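Side-chain contacts in MPT synthase subunit 2 (Burkholderia ambifaria, PDB 7L32), which probably serves as the catalytic large subunit of molybdopterin synthase, which puts sulfur into the cyclic pterin monophosphate precursor to make molybdopterin: residues T106-S109 with D113-A116; R29-K34 with G83-I88; M57-Y62 with D99-V104; H90-L95 with A129-K134. All blocks are in the same frame, centred on the assembly; numbering follows the deposited sequence.

Contact 1. Residues T106-S109 with D113-A116; sequences TVAS and DAFA
This contact is the tight beta-alpha connection in which strand 100-108 of the MoaE core turns over into helix 111-128, with Thr106 and Ala108 facing Asp113 and Ala114 in the first turn of the helix. The two backbones run close: the CA atoms of Ala108 and Ala114 lie 5.2 Å apart, a spacing that small side chains permit. The methyl of Ala108 rests against the helix backbone, its CB 3.8 Å from Ala114 N, and it also meets the CB atoms of Asp113 and Ala114. Two residues earlier on the strand, Thr106 supplies the polar tie. Its OG1 donates to Ala114 O over 2.7 Å and approaches from the flank of the carbonyl, with a C=O...donor angle of 118° and a 28° tilt from the carbonyl plane. The torsion (chi1 63°) tucks OG1 between backbone N and carbonyl carbon, aiming it at the helix. Ser117 OG also bonds to Ala114 O, sharing itself with Asp113 O, so a second side-chain hydroxyl meets the Ala114 carbonyl.

The strand is held in place by backbone bonds of Thr106 to Ala39 and of Ala108 to Ala37. On the helix, Phe115 points away from the strand and meets the ring of Phe41 of the second subunit, so the same turn that packs on the sheet also feeds the dimer interface. At the partly exposed end a water closes the corner: it lies 2.8 Å from Ser109 OG and donates to Asp113 OD2 at 3.0 Å.

Contact 2. Residues R29-K34 with G83-I88; sequences RARNPK and GIDVAI
Asn32 and Asp85 make the direct polar link here, between the loop that leaves helix 21-30 and the start of strand 85-91. Asn32 ND2 donates to Asp85 OD2 over 2.8 Å in a nearly straight bond (173°) that lies in the amide plane and uses the anti lone pair of the oxygen. The two side chains cross roughly at a right angle, with amide and carboxylate planes 65° apart. Asn32 ND2 has a second acceptor in Leu28 O. The carboxylate is steadied from its own strand as well, because Val86 N donates to Asp85 OD1 from above the carboxylate plane.

Water carries further links. The Arg31 guanidinium and Asp85 are near but not paired, with NE 4.3 Å from OD2; a water bridges them, accepting from Arg31 NE at 2.9 Å and donating to Asp85 OD2. A second water joins Arg31 NH2 to Val86 O. The bend at chi3 (-59°) turns the end of the arginine toward strand 85-91.

Apolar contact is slight: Ala87 CB lies at the edge of the Arg31 guanidinium, near its plane, 4.1 Å from Arg31 NH2.

Together the amide bond and the waters pin the loop after helix 21-30 to the mixed sheet, where Asn32 and Asp85 rest on Val107 of strand 100-108, Arg31 reaches Thr11 of strand 11-15 on the other flank, and Ile84 and Val86 turn to helix 65-80.

Contact 3. Residues M57-Y62 with D99-V104; sequences MELEHY and DQIVMV
Two methyl contacts on Ile101 make up the first shell. Its CD1 meets CE of Met57 at 4.0 Å, and its other branch, CG2, meets CD1 of Leu59 at 4.2 Å, so one branched side chain serves two residues that project from the same side of strand 57-61. Both partners cross the isoleucine at about a right angle and touch it with the ends of their chains. Met57 reaches over because CG lies anti to its backbone N (chi1 176°) and the chain then folds at chi3, which swings CE round. The backbones stay well apart, with CA atoms of Leu59 and Ile101 separated by 9.4 Å, and the contact is carried entirely by hydrocarbon and the methionine methyl.

In the next layer, Val45 packs on both Met57 and Ile101, Lys133 touches Met57 and Leu59, and His90 touches Leu59 and Ile101. Strand 57-61 is fixed by backbone bonds to its neighbours: Met57 with Leu95 and Leu59 with Gly93 on one side, Glu58 with Lys134 and Glu60 with Trp132 on the other. Opposite it, Ile101 departs from regular strand geometry, its psi being -50°. Ile101 and Val102 both face Gly43 of strand 37-44, and this is a classic beta bulge, set where the mixed sheet of the MoaE fold meets the second, antiparallel sheet.

Contact 4. Residues H90-L95 with A129-K134; sequences HRVGRL and APFWKK
Val92 and Phe131 mark the closest backbone approach, their CA atoms 8.8 Å apart, so side chains must bridge the gap. Val92 is the break between strands 85-91 and 93-95, and Gly93 follows with a positive phi (102°). Strands 93-95 and 131-136 do not pair with each other; both flank strand 57-61.

His90 and Phe131 come from opposite directions and form an offset face-to-face stack, with centroids 4.1 Å apart and planes at 23°. With CG anti to the backbone N (chi1 -156°), the imidazole of His90 reaches across to Phe131. Phe131 CZ sits over the centre of the imidazole, 3.6 Å from His90 CG, whereas the histidine lies toward the rim of the phenyl ring. Val92 completes the hold by bringing CG1 to the edge of that ring, in its plane, 3.8 Å from Phe131 CE1.

Leu59 packs on His90, while His61 touches both Val92 and Phe131. The imidazole is also anchored by its own strand: His90 ND1 donates to Arg91 O over 2.9 Å, the acceptor lying in the ring plane. That bond satisfies one nitrogen and fixes the ring's rotation, with one face toward Phe131, in a buried stack probably held mainly by dispersion.

The four contacts fall into two groups on opposite sides of the chain's centre. Contacts 1 and 2 lie 9 Å apart between centres and meet through Val107 and Asp85 on the neighbouring strands 100-108 and 85-91; both also touch the second subunit. Contacts 3 and 4, with centres only 4 Å apart, share the junction between the mixed sheet and the antiparallel sheet, and their segments alternate along the chain. From one group to the other, contact centres lie about 23 to 26 Å apart, yet strands 85-91 and 100-108 run through both. Contact 2 crosses contact 3 in sequence, and contact 1 falls between the segments of contact 4. Two long central strands thus connect the dimer-facing end to the second sheet.

Contact 1. Residues T106-S109 with D113-A116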
loop_
_atom_site.group_PDB
_atom_site.type_symbol
_atom_site.label_atom_id
_atom_site.label_comp_id
_atom_site.label_asym_id
_atom_site.label_seq_id
_atom_site.Cartn_x
_atom_site.Cartn_y
_atom_site.Cartn_z
ATOM N N THR A 106 -4.676 -5.488 -0.971
ATOM C CA THR A 106 -4.732 -6.781 -0.311
ATOM C C THR A 106 -5.074 -6.553 1.151
ATOM O O THR A 106 -4.760 -5.505 1.713
ATOM C CB THR A 106 -3.417 -7.568 -0.402
ATOM O OG1 THR A 106 -2.359 -6.854 0.275
ATOM C CG2 THR A 106 -3.011 -7.832 -1.878
ATOM N N VAL A 107 -5.742 -7.525 1.755
ATOM C CA VAL A 107 -6.038 -7.469 3.183
ATOM C C VAL A 107 -5.607 -8.786 3.808
ATOM O O VAL A 107 -5.672 -9.849 3.174
ATOM C CB VAL A 107 -7.531 -7.152 3.471
ATOM C CG1 VAL A 107 -8.488 -8.205 2.865
ATOM C CG2 VAL A 107 -7.786 -6.996 4.975
ATOM N N ALA A 108 -5.138 -8.704 5.057
ATOM C CA ALA A 108 -4.679 -9.863 5.791
ATOM C C ALA A 108 -4.861 -9.585 7.276
ATOM O O ALA A 108 -5.156 -8.462 7.694
ATOM C CB ALA A 108 -3.207 -10.168 5.480
ATOM N N SER A 109 -4.661 -10.619 8.083
ATOM C CA SER A 109 -4.715 -10.401 9.519
ATOM C C SER A 109 -3.547 -9.542 10.000
ATOM O O SER A 109 -3.681 -8.826 11.003
ATOM C CB SER A 109 -4.747 -11.745 10.256
ATOM O OG SER A 109 -3.548 -12.462 10.055
ATOM N N ASP A 113 1.953 -10.112 5.696
ATOM C CA ASP A 113 1.319 -10.804 4.568
ATOM C C ASP A 113 0.644 -9.825 3.613
ATOM O O ASP A 113 0.603 -10.053 2.393
ATOM C CB ASP A 113 0.285 -11.813 5.078
ATOM C CG ASP A 113 0.910 -13.039 5.724
ATOM O OD1 ASP A 113 2.147 -13.157 5.820
ATOM O OD2 ASP A 113 0.127 -13.907 6.128
ATOM N N ALA A 114 0.060 -8.752 4.144
ATOM C CA ALA A 114 -0.575 -7.773 3.273
ATOM C C ALA A 114 0.442 -7.119 2.336
ATOM O O ALA A 114 0.232 -7.074 1.117
ATOM C CB ALA A 114 -1.319 -6.724 4.108
ATOM N N PHE A 115 1.561 -6.617 2.882
ATOM C CA PHE A 115 2.586 -5.984 2.046
ATOM C C PHE A 115 3.173 -6.960 1.026
ATOM O O PHE A 115 3.325 -6.623 -0.154
ATOM C CB PHE A 115 3.734 -5.459 2.909
ATOM C CG PHE A 115 3.479 -4.115 3.501
ATOM C CD1 PHE A 115 3.301 -2.999 2.676
ATOM C CD2 PHE A 115 3.469 -3.957 4.882
ATOM C CE1 PHE A 115 3.098 -1.724 3.228
ATOM C CE2 PHE A 115 3.270 -2.701 5.445
ATOM C CZ PHE A 115 3.096 -1.584 4.631
ATOM N N ALA A 116 3.542 -8.158 1.470
ATOM C CA ALA A 116 4.223 -9.098 0.574
ATOM C C ALA A 116 3.317 -9.483 -0.586
ATOM O O ALA A 116 3.744 -9.513 -1.752
ATOM C CB ALA A 116 4.670 -10.341 1.344
HETATM O O HOH W 1 -1.593 -12.313 8.011
#

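Contact 2. Residues R29-K34 with G83-I88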
loop_
_atom_site.group_PDB
_atom_site.type_symbol
_atom_site.label_atom_id
_atom_site.label_comp_id
_atom_site.label_asym_id
_atom_site.label_seq_id
_atom_site.Cartn_x
_atom_site.Cartn_y
_atom_site.Cartn_z
ATOM N N ARG A 29 -12.755 -4.400 2.395
ATOM C CA ARG A 29 -12.935 -4.605 3.830
ATOM C C ARG A 29 -14.292 -5.224 4.132
ATOM O O ARG A 29 -14.416 -6.075 5.024
ATOM C CB ARG A 29 -12.792 -3.276 4.580
ATOM C CG ARG A 29 -11.433 -2.624 4.487
ATOM C CD ARG A 29 -11.335 -1.501 5.529
ATOM N NE ARG A 29 -9.993 -0.946 5.650
ATOM C CZ ARG A 29 -9.009 -1.500 6.348
ATOM N NH1 ARG A 29 -9.163 -2.663 6.953
ATOM N NH2 ARG A 29 -7.844 -0.861 6.454
ATOM N N ALA A 30 -15.330 -4.801 3.407
ATOM C CA ALA A 30 -16.658 -5.357 3.636
ATOM C C ALA A 30 -16.730 -6.841 3.280
ATOM O O ALA A 30 -17.599 -7.546 3.798
ATOM C CB ALA A 30 -17.712 -4.574 2.846
ATOM N N ARG A 31 -15.863 -7.326 2.394
ATOM C CA ARG A 31 -15.810 -8.748 2.069
ATOM C C ARG A 31 -14.917 -9.538 3.019
ATOM O O ARG A 31 -14.803 -10.760 2.859
ATOM C CB ARG A 31 -15.356 -8.971 0.610
ATOM C CG ARG A 31 -16.346 -8.397 -0.413
ATOM C CD ARG A 31 -15.967 -8.783 -1.862
ATOM N NE ARG A 31 -14.636 -8.346 -2.274
ATOM C CZ ARG A 31 -14.379 -7.135 -2.754
ATOM N NH1 ARG A 31 -15.315 -6.194 -2.800
ATOM N NH2 ARG A 31 -13.164 -6.869 -3.225
ATOM N N ASN A 32 -14.274 -8.870 3.982
ATOM C CA ASN A 32 -13.306 -9.498 4.887
ATOM C C ASN A 32 -13.500 -8.945 6.296
ATOM O O ASN A 32 -12.667 -8.186 6.816
ATOM C CB ASN A 32 -11.881 -9.297 4.369
ATOM C CG ASN A 32 -11.663 -10.011 3.052
ATOM O OD1 ASN A 32 -11.390 -11.215 3.043
ATOM N ND2 ASN A 32 -11.861 -9.303 1.930
ATOM N N PRO A 33 -14.600 -9.321 6.954
ATOM C CA PRO A 33 -14.989 -8.643 8.206
ATOM C C PRO A 33 -14.054 -8.874 9.396
ATOM O O PRO A 33 -14.155 -8.123 10.379
ATOM C CB PRO A 33 -16.393 -9.204 8.484
ATOM C CG PRO A 33 -16.411 -10.565 7.784
ATOM C CD PRO A 33 -15.594 -10.334 6.527
ATOM N N LYS A 34 -13.180 -9.885 9.372
ATOM C CA LYS A 34 -12.422 -10.251 10.565
ATOM C C LYS A 34 -10.936 -9.939 10.461
ATOM O O LYS A 34 -10.188 -10.253 11.389
ATOM C CB LYS A 34 -12.615 -11.742 10.892
ATOM C CG LYS A 34 -14.077 -12.151 11.073
ATOM C CD LYS A 34 -14.752 -11.399 12.224
ATOM C CE LYS A 34 -14.366 -11.989 13.566
ATOM N NZ LYS A 34 -15.196 -11.401 14.635
ATOM N N GLY A 83 -5.301 -16.968 3.530
ATOM C CA GLY A 83 -6.051 -16.050 4.371
ATOM C C GLY A 83 -6.095 -14.606 3.892
ATOM O O GLY A 83 -6.762 -13.784 4.530
ATOM N N ILE A 84 -5.373 -14.255 2.829
ATOM C CA ILE A 84 -5.443 -12.895 2.289
ATOM C C ILE A 84 -6.657 -12.790 1.368
ATOM O O ILE A 84 -7.263 -13.805 1.000
ATOM C CB ILE A 84 -4.168 -12.495 1.528
ATOM C CG1 ILE A 84 -4.014 -13.335 0.246
ATOM C CG2 ILE A 84 -2.927 -12.614 2.422
ATOM C CD1 ILE A 84 -2.997 -12.755 -0.758
ATOM N N ASP A 85 -7.038 -11.569 1.015
ATOM C CA ASP A 85 -7.948 -11.315 -0.100
ATOM C C ASP A 85 -7.323 -10.202 -0.926
ATOM O O ASP A 85 -6.519 -9.403 -0.407
ATOM C CB ASP A 85 -9.371 -10.932 0.367
ATOM C CG ASP A 85 -10.438 -11.136 -0.714
ATOM O OD1 ASP A 85 -10.111 -11.684 -1.801
ATOM O OD2 ASP A 85 -11.608 -10.747 -0.469
ATOM N N VAL A 86 -7.659 -10.185 -2.225
ATOM C CA VAL A 86 -6.977 -9.376 -3.235
ATOM C C VAL A 86 -8.018 -8.684 -4.104
ATOM O O VAL A 86 -8.971 -9.324 -4.562
ATOM C CB VAL A 86 -6.072 -10.240 -4.154
ATOM C CG1 VAL A 86 -5.375 -9.363 -5.221
ATOM C CG2 VAL A 86 -5.078 -11.069 -3.363
ATOM N N ALA A 87 -7.805 -7.396 -4.392
ATOM C CA ALA A 87 -8.615 -6.685 -5.383
ATOM C C ALA A 87 -7.688 -6.023 -6.395
ATOM O O ALA A 87 -6.650 -5.475 -6.024
ATOM C CB ALA A 87 -9.529 -5.628 -4.734
ATOM N N ILE A 88 -8.037 -6.107 -7.683
ATOM C CA ILE A 88 -7.249 -5.489 -8.747
ATOM C C ILE A 88 -8.206 -4.742 -9.666
ATOM O O ILE A 88 -9.205 -5.319 -10.124
ATOM C CB ILE A 88 -6.454 -6.528 -9.567
ATOM C CG1 ILE A 88 -5.575 -7.418 -8.666
ATOM C CG2 ILE A 88 -5.603 -5.811 -10.675
ATOM C CD1 ILE A 88 -5.002 -8.670 -9.377
HETATM O O HOH W 2 -11.569 -9.217 -3.841
HETATM O O HOH W 3 -13.523 -10.982 -2.111
#

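Contact 3. Residues M57-Y62 with D99-V104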
loop_
_atom_site.group_PDB
_atom_site.type_symbol
_atom_site.label_atom_id
_atom_site.label_comp_id
_atom_site.label_asym_id
_atom_site.label_seq_id
_atom_site.Cartn_x
_atom_site.Cartn_y
_atom_site.Cartn_z
ATOM N N MET A 57 -0.558 7.955 -23.302
ATOM C CA MET A 57 -0.440 6.503 -23.280
ATOM C C MET A 57 -1.775 5.889 -23.680
ATOM O O MET A 57 -2.803 6.169 -23.056
ATOM C CB MET A 57 -0.007 6.025 -21.890
ATOM C CG MET A 57 0.052 4.499 -21.721
ATOM S SD MET A 57 0.318 3.919 -20.027
ATOM C CE MET A 57 1.197 5.296 -19.285
ATOM N N GLU A 58 -1.755 5.063 -24.729
ATOM C CA GLU A 58 -2.918 4.294 -25.150
ATOM C C GLU A 58 -2.630 2.835 -24.813
ATOM O O GLU A 58 -1.747 2.221 -25.424
ATOM C CB GLU A 58 -3.198 4.468 -26.640
ATOM C CG GLU A 58 -3.763 5.828 -27.012
ATOM C CD GLU A 58 -4.697 5.756 -28.197
ATOM O OE1 GLU A 58 -5.373 4.716 -28.350
ATOM O OE2 GLU A 58 -4.734 6.720 -28.990
ATOM N N LEU A 59 -3.386 2.294 -23.855
ATOM C CA LEU A 59 -3.260 0.929 -23.357
ATOM C C LEU A 59 -4.450 0.100 -23.814
ATOM O O LEU A 59 -5.593 0.559 -23.742
ATOM C CB LEU A 59 -3.229 0.869 -21.819
ATOM C CG LEU A 59 -1.912 0.752 -21.070
ATOM C CD1 LEU A 59 -2.190 0.501 -19.571
ATOM C CD2 LEU A 59 -1.068 -0.351 -21.685
ATOM N N GLU A 60 -4.184 -1.140 -24.224
ATOM C CA GLU A 60 -5.237 -2.083 -24.571
ATOM C C GLU A 60 -4.921 -3.439 -23.962
ATOM O O GLU A 60 -3.756 -3.821 -23.830
ATOM C CB GLU A 60 -5.410 -2.214 -26.101
ATOM C CG GLU A 60 -6.106 -1.030 -26.779
ATOM C CD GLU A 60 -7.274 -0.455 -25.974
ATOM O OE1 GLU A 60 -8.073 -1.241 -25.402
ATOM O OE2 GLU A 60 -7.392 0.791 -25.905
ATOM N N HIS A 61 -5.972 -4.154 -23.590
ATOM C CA HIS A 61 -5.870 -5.498 -23.046
ATOM C C HIS A 61 -6.392 -6.484 -24.086
ATOM O O HIS A 61 -6.840 -6.091 -25.167
ATOM C CB HIS A 61 -6.655 -5.618 -21.734
ATOM C CG HIS A 61 -8.142 -5.531 -21.915
ATOM N ND1 HIS A 61 -8.752 -4.465 -22.542
ATOM C CD2 HIS A 61 -9.137 -6.385 -21.573
ATOM C CE1 HIS A 61 -10.059 -4.659 -22.568
ATOM N NE2 HIS A 61 -10.319 -5.818 -21.988
ATOM N N TYR A 62 -6.304 -7.782 -23.761
ATOM C CA TYR A 62 -6.887 -8.852 -24.570
ATOM C C TYR A 62 -8.166 -9.300 -23.864
ATOM O O TYR A 62 -8.087 -9.996 -22.839
ATOM C CB TYR A 62 -5.891 -10.012 -24.708
ATOM C CG TYR A 62 -6.223 -11.113 -25.734
ATOM C CD1 TYR A 62 -7.534 -11.443 -26.055
ATOM C CD2 TYR A 62 -5.203 -11.831 -26.351
ATOM C CE1 TYR A 62 -7.824 -12.458 -26.979
ATOM C CE2 TYR A 62 -5.479 -12.840 -27.275
ATOM C CZ TYR A 62 -6.792 -13.153 -27.581
ATOM O OH TYR A 62 -7.071 -14.156 -28.494
ATOM N N ASP A 99 -2.846 10.514 -14.686
ATOM C CA ASP A 99 -3.989 9.618 -14.557
ATOM C C ASP A 99 -3.606 8.364 -13.783
ATOM O O ASP A 99 -2.516 7.817 -13.960
ATOM C CB ASP A 99 -4.495 9.178 -15.935
ATOM C CG ASP A 99 -5.313 10.241 -16.643
ATOM O OD1 ASP A 99 -5.644 11.289 -16.048
ATOM O OD2 ASP A 99 -5.596 10.020 -17.830
ATOM N N GLN A 100 -4.540 7.872 -12.972
ATOM C CA GLN A 100 -4.389 6.550 -12.374
ATOM C C GLN A 100 -4.427 5.475 -13.450
ATOM O O GLN A 100 -5.257 5.524 -14.365
ATOM C CB GLN A 100 -5.502 6.294 -11.361
ATOM C CG GLN A 100 -5.466 7.220 -10.152
ATOM C CD GLN A 100 -6.573 6.934 -9.143
ATOM O OE1 GLN A 100 -6.317 6.856 -7.943
ATOM N NE2 GLN A 100 -7.813 6.809 -9.624
ATOM N N ILE A 101 -3.537 4.491 -13.327
ATOM C CA ILE A 101 -3.486 3.336 -14.241
ATOM C C ILE A 101 -4.046 2.084 -13.582
ATOM O O ILE A 101 -4.856 1.365 -14.162
ATOM C CB ILE A 101 -2.035 3.073 -14.707
ATOM C CG1 ILE A 101 -1.445 4.277 -15.424
ATOM C CG2 ILE A 101 -1.963 1.842 -15.614
ATOM C CD1 ILE A 101 0.063 4.154 -15.581
ATOM N N VAL A 102 -3.578 1.777 -12.380
ATOM C CA VAL A 102 -3.819 0.461 -11.806
ATOM C C VAL A 102 -3.844 0.622 -10.299
ATOM O O VAL A 102 -3.118 1.449 -9.747
ATOM C CB VAL A 102 -2.733 -0.540 -12.262
ATOM C CG1 VAL A 102 -1.338 -0.025 -11.933
ATOM C CG2 VAL A 102 -2.954 -1.931 -11.677
ATOM N N MET A 103 -4.710 -0.138 -9.644
ATOM C CA MET A 103 -4.643 -0.267 -8.196
ATOM C C MET A 103 -4.684 -1.738 -7.826
ATOM O O MET A 103 -5.400 -2.534 -8.449
ATOM C CB MET A 103 -5.784 0.495 -7.491
ATOM C CG MET A 103 -7.207 0.044 -7.801
ATOM S SD MET A 103 -8.221 0.439 -6.334
ATOM C CE MET A 103 -7.689 -0.875 -5.271
ATOM N N VAL A 104 -3.892 -2.098 -6.824
ATOM C CA VAL A 104 -3.931 -3.425 -6.226
ATOM C C VAL A 104 -4.089 -3.213 -4.728
ATOM O O VAL A 104 -3.368 -2.394 -4.150
ATOM C CB VAL A 104 -2.658 -4.238 -6.519
ATOM C CG1 VAL A 104 -2.689 -5.555 -5.707
ATOM C CG2 VAL A 104 -2.564 -4.545 -8.043
#

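Contact 4. Residues H90-L95 with A129-K134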
loop_
_atom_site.group_PDB
_atom_site.type_symbol
_atom_site.label_atom_id
_atom_site.label_comp_id
_atom_site.label_asym_id
_atom_site.label_seq_id
_atom_site.Cartn_x
_atom_site.Cartn_y
_atom_site.Cartn_z
ATOM N N HIS A 90 -7.632 -2.435 -13.195
ATOM C CA HIS A 90 -6.671 -1.903 -14.148
ATOM C C HIS A 90 -7.425 -1.141 -15.232
ATOM O O HIS A 90 -8.474 -1.594 -15.698
ATOM C CB HIS A 90 -5.821 -3.030 -14.765
ATOM C CG HIS A 90 -4.490 -2.572 -15.281
ATOM N ND1 HIS A 90 -4.358 -1.631 -16.280
ATOM C CD2 HIS A 90 -3.229 -2.969 -14.972
ATOM C CE1 HIS A 90 -3.075 -1.447 -16.549
ATOM N NE2 HIS A 90 -2.368 -2.249 -15.772
ATOM N N ARG A 91 -6.916 0.028 -15.606
ATOM C CA ARG A 91 -7.577 0.808 -16.643
ATOM C C ARG A 91 -6.953 0.525 -18.002
ATOM O O ARG A 91 -5.814 0.062 -18.105
ATOM C CB ARG A 91 -7.504 2.300 -16.345
ATOM C CG ARG A 91 -8.243 2.685 -15.065
ATOM C CD ARG A 91 -8.150 4.170 -14.817
ATOM N NE ARG A 91 -8.936 4.931 -15.777
ATOM C CZ ARG A 91 -8.752 6.217 -16.039
ATOM N NH1 ARG A 91 -7.781 6.906 -15.461
ATOM N NH2 ARG A 91 -9.558 6.826 -16.909
ATOM N N VAL A 92 -7.736 0.801 -19.049
ATOM C CA VAL A 92 -7.282 0.763 -20.437
ATOM C C VAL A 92 -7.820 2.008 -21.138
ATOM O O VAL A 92 -8.610 2.773 -20.577
ATOM C CB VAL A 92 -7.727 -0.521 -21.170
ATOM C CG1 VAL A 92 -6.988 -1.733 -20.611
ATOM C CG2 VAL A 92 -9.232 -0.715 -21.065
ATOM N N GLY A 93 -7.380 2.209 -22.376
ATOM C CA GLY A 93 -7.763 3.380 -23.137
ATOM C C GLY A 93 -6.674 4.435 -23.184
ATOM O O GLY A 93 -5.491 4.172 -22.970
ATOM N N ARG A 94 -7.097 5.659 -23.480
ATOM C CA ARG A 94 -6.181 6.786 -23.624
ATOM C C ARG A 94 -5.995 7.431 -22.253
ATOM O O ARG A 94 -6.924 8.039 -21.712
ATOM C CB ARG A 94 -6.730 7.774 -24.650
ATOM C CG ARG A 94 -5.754 8.834 -25.119
ATOM C CD ARG A 94 -6.391 9.674 -26.223
ATOM N NE ARG A 94 -5.668 10.917 -26.458
ATOM C CZ ARG A 94 -5.883 12.037 -25.779
ATOM N NH1 ARG A 94 -6.770 12.091 -24.799
ATOM N NH2 ARG A 94 -5.192 13.129 -26.090
ATOM N N LEU A 95 -4.793 7.306 -21.699
ATOM C CA LEU A 95 -4.493 7.761 -20.344
ATOM C C LEU A 95 -3.475 8.890 -20.411
ATOM O O LEU A 95 -2.448 8.765 -21.087
ATOM C CB LEU A 95 -3.960 6.614 -19.490
ATOM C CG LEU A 95 -4.873 5.385 -19.391
ATOM C CD1 LEU A 95 -4.095 4.189 -18.853
ATOM C CD2 LEU A 95 -6.098 5.666 -18.516
ATOM N N ALA A 129 0.948 -9.867 -17.125
ATOM C CA ALA A 129 -0.421 -9.624 -17.602
ATOM C C ALA A 129 -0.399 -9.062 -19.025
ATOM O O ALA A 129 0.331 -8.101 -19.295
ATOM C CB ALA A 129 -1.169 -8.662 -16.675
ATOM N N PRO A 130 -1.180 -9.630 -19.960
ATOM C CA PRO A 130 -1.132 -9.159 -21.358
ATOM C C PRO A 130 -1.756 -7.790 -21.573
ATOM O O PRO A 130 -2.985 -7.640 -21.548
ATOM C CB PRO A 130 -1.912 -10.235 -22.129
ATOM C CG PRO A 130 -1.964 -11.417 -21.214
ATOM C CD PRO A 130 -1.988 -10.848 -19.817
ATOM N N PHE A 131 -0.906 -6.793 -21.812
ATOM C CA PHE A 131 -1.315 -5.444 -22.180
ATOM C C PHE A 131 -0.422 -4.985 -23.316
ATOM O O PHE A 131 0.719 -5.444 -23.433
ATOM C CB PHE A 131 -1.174 -4.442 -21.020
ATOM C CG PHE A 131 -2.213 -4.601 -19.953
ATOM C CD1 PHE A 131 -3.463 -4.021 -20.090
ATOM C CD2 PHE A 131 -1.933 -5.338 -18.810
ATOM C CE1 PHE A 131 -4.429 -4.165 -19.094
ATOM C CE2 PHE A 131 -2.884 -5.498 -17.825
ATOM C CZ PHE A 131 -4.137 -4.907 -17.964
ATOM N N TRP A 132 -0.930 -4.041 -24.118
ATOM C CA TRP A 132 -0.211 -3.480 -25.255
ATOM C C TRP A 132 -0.323 -1.965 -25.239
ATOM O O TRP A 132 -1.372 -1.419 -24.894
ATOM C CB TRP A 132 -0.755 -4.015 -26.598
ATOM C CG TRP A 132 -0.439 -5.470 -26.832
ATOM C CD1 TRP A 132 0.579 -5.971 -27.599
ATOM C CD2 TRP A 132 -1.118 -6.610 -26.273
ATOM N NE1 TRP A 132 0.559 -7.349 -27.570
ATOM C CE2 TRP A 132 -0.465 -7.766 -26.761
ATOM C CE3 TRP A 132 -2.220 -6.768 -25.420
ATOM C CZ2 TRP A 132 -0.881 -9.062 -26.426
ATOM C CZ3 TRP A 132 -2.622 -8.066 -25.076
ATOM C CH2 TRP A 132 -1.957 -9.190 -25.583
ATOM N N LYS A 133 0.756 -1.298 -25.655
ATOM C CA LYS A 133 0.829 0.150 -25.752
ATOM C C LYS A 133 0.926 0.549 -27.216
ATOM O O LYS A 133 1.656 -0.078 -27.987
ATOM C CB LYS A 133 2.060 0.698 -25.013
ATOM C CG LYS A 133 1.764 1.489 -23.760
ATOM C CD LYS A 133 3.061 1.984 -23.118
ATOM C CE LYS A 133 3.888 2.822 -24.081
ATOM N NZ LYS A 133 3.387 4.228 -24.235
ATOM N N LYS A 134 0.180 1.578 -27.599
ATOM C CA LYS A 134 0.247 2.073 -28.968
ATOM C C LYS A 134 1.475 2.959 -29.129
ATOM O O LYS A 134 1.730 3.832 -28.295
ATOM C CB LYS A 134 -1.019 2.849 -29.325
ATOM C CG LYS A 134 -1.156 3.127 -30.827
ATOM C CD LYS A 134 -2.289 4.090 -31.136
ATOM C CE LYS A 134 -1.904 5.516 -30.775
ATOM N NZ LYS A 134 -2.840 6.526 -31.352
#